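Side-chain contact in glucose-6-phosphate isomerase (Chlamydia trachomatis D/UW-3/CX, PDB 6OTU), which catalyses the reversible isomerisation of glucose 6-phosphate to fructose 6-phosphate, an aldose-ketose conversion of sugar metabolism: residues Q390-G395 with L435-G440. Residues are numbered along the deposited sequence; the frame is centred on the assembly and turned at random.
Sequences QSLHQG and LALAQG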
loop_
_atom_site.group_PDB
_atom_site.type_symbol
_atom_site.label_atom_id
_atom_site.label_comp_id
_atom_site.label_asym_id
_atom_site.label_seq_id
_atom_site.Cartn_x
_atom_site.Cartn_y
_atom_site.Cartn_z
ATOM N N GLN A 390 12.660 1.532 8.797
ATOM C CA GLN A 390 14.052 1.941 8.625
ATOM C C GLN A 390 14.159 3.389 8.147
ATOM O O GLN A 390 14.956 4.170 8.683
ATOM C CB GLN A 390 14.760 1.021 7.629
ATOM C CG GLN A 390 16.131 1.545 7.199
ATOM C CD GLN A 390 17.084 1.712 8.379
ATOM O OE1 GLN A 390 17.180 0.833 9.233
ATOM N NE2 GLN A 390 17.783 2.837 8.432
ATOM N N SER A 391 13.351 3.771 7.143
ATOM C CA SER A 391 13.438 5.125 6.591
ATOM C C SER A 391 12.805 6.176 7.508
ATOM O O SER A 391 13.274 7.320 7.559
ATOM C CB SER A 391 12.787 5.173 5.202
ATOM O OG SER A 391 13.071 6.406 4.582
ATOM N N LEU A 392 11.748 5.821 8.235
ATOM C CA LEU A 392 11.191 6.767 9.197
ATOM C C LEU A 392 12.212 7.108 10.278
ATOM O O LEU A 392 12.356 8.275 10.652
ATOM C CB LEU A 392 9.904 6.203 9.805
ATOM C CG LEU A 392 8.574 6.448 9.054
ATOM C CD1 LEU A 392 8.579 5.960 7.645
ATOM C CD2 LEU A 392 7.407 5.810 9.783
ATOM N N HIS A 393 12.972 6.104 10.753
ATOM C CA HIS A 393 13.936 6.305 11.836
ATOM C C HIS A 393 15.240 6.952 11.363
ATOM O O HIS A 393 15.875 7.672 12.142
ATOM C CB HIS A 393 14.263 4.967 12.534
ATOM C CG HIS A 393 13.202 4.501 13.487
ATOM N ND1 HIS A 393 12.842 5.214 14.612
ATOM C CD2 HIS A 393 12.417 3.398 13.476
ATOM C CE1 HIS A 393 11.871 4.578 15.243
ATOM N NE2 HIS A 393 11.588 3.477 14.569
ATOM N N GLN A 394 15.664 6.716 10.108
ATOM C CA GLN A 394 17.021 7.074 9.697
ATOM C C GLN A 394 17.140 7.574 8.265
ATOM O O GLN A 394 18.255 7.889 7.840
ATOM C CB GLN A 394 17.983 5.883 9.880
ATOM C CG GLN A 394 18.390 5.605 11.322
ATOM C CD GLN A 394 19.579 4.667 11.398
ATOM O OE1 GLN A 394 19.676 3.720 10.619
ATOM N NE2 GLN A 394 20.498 4.930 12.327
ATOM N N GLY A 395 16.051 7.648 7.508
ATOM C CA GLY A 395 16.091 8.253 6.194
ATOM C C GLY A 395 16.155 9.765 6.273
ATOM O O GLY A 395 16.158 10.371 7.340
ATOM N N LEU A 435 7.020 6.883 20.623
ATOM C CA LEU A 435 7.995 7.547 21.491
ATOM C C LEU A 435 9.381 7.597 20.856
ATOM O O LEU A 435 10.049 8.638 20.884
ATOM C CB LEU A 435 8.056 6.839 22.839
ATOM C CG LEU A 435 6.836 7.130 23.709
ATOM C CD1 LEU A 435 6.923 6.353 24.994
ATOM C CD2 LEU A 435 6.734 8.609 24.012
ATOM N N ALA A 436 9.831 6.481 20.276
ATOM C CA ALA A 436 11.155 6.447 19.666
ATOM C C ALA A 436 11.242 7.411 18.490
ATOM O O ALA A 436 12.232 8.140 18.353
ATOM C CB ALA A 436 11.490 5.020 19.235
ATOM N N LEU A 437 10.199 7.449 17.647
ATOM C CA LEU A 437 10.197 8.361 16.504
ATOM C C LEU A 437 10.241 9.813 16.962
ATOM O O LEU A 437 10.914 10.645 16.345
ATOM C CB LEU A 437 8.966 8.112 15.617
ATOM C CG LEU A 437 9.006 6.904 14.665
ATOM C CD1 LEU A 437 7.614 6.538 14.126
ATOM C CD2 LEU A 437 9.994 7.126 13.514
ATOM N N ALA A 438 9.539 10.134 18.051
ATOM C CA ALA A 438 9.499 11.510 18.539
ATOM C C ALA A 438 10.776 11.913 19.284
ATOM O O ALA A 438 11.251 13.047 19.139
ATOM C CB ALA A 438 8.280 11.700 19.440
ATOM N N GLN A 439 11.330 11.024 20.106
ATOM C CA GLN A 439 12.451 11.398 20.961
ATOM C C GLN A 439 13.803 11.118 20.335
ATOM O O GLN A 439 14.770 11.814 20.651
ATOM C CB GLN A 439 12.410 10.649 22.294
ATOM C CG GLN A 439 11.342 11.094 23.244
ATOM C CD GLN A 439 11.357 10.273 24.510
ATOM O OE1 GLN A 439 11.380 9.043 24.459
ATOM N NE2 GLN A 439 11.368 10.945 25.657
ATOM N N GLY A 440 13.905 10.099 19.484
ATOM C CA GLY A 440 15.199 9.707 18.948
ATOM C C GLY A 440 16.141 9.179 20.016
ATOM O O GLY A 440 15.756 8.910 21.159
HETATM O O HOH W 1 13.674 7.582 15.863
#
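Two helices that pack beside strand 401-406 of the mixed sheet in the phosphoglucose isomerase fold meet where Leu437, near the C-terminal end of helix 422-439, lies against His393 and Leu392 of helix 389-394. The short helical segments run at 33° to each other, their axes 10.2 Å apart. The Leu437 side chain crosses that of His393 at about a right angle and sets CD2 over one face of the imidazole, 3.8 Å from the ring centroid, a CH-pi contact displaced toward the ND1-CE1 side. The same methyl also touches Leu392 CB at 3.8 Å, in a direction about at right angles to that of the ring. Leu392 and Leu437 extend this apolar layer onto the strand, at Val401 and Phe403 respectively. Ala436 CB approaches the ring obliquely, 4.0 Å from His393 CE1. With His393 CG anti to its carbonyl carbon (chi1 -78°), the ring reaches across to the neighbouring helix and is gripped at both nitrogens. A water lying in the ring plane is 2.8 Å from His393 ND1 and donates to Ala436 O at 2.9 Å, while NE2 hydrogen-bonds Gln433 OE1, one turn earlier in helix 422-439. These two bonds should fix the rotation of the ring beneath the leucine methyl. On helix 389-394, Gln390 and Gln394 also hydrogen-bond to the second subunit, placing this buried helix pair beside the dimer interface.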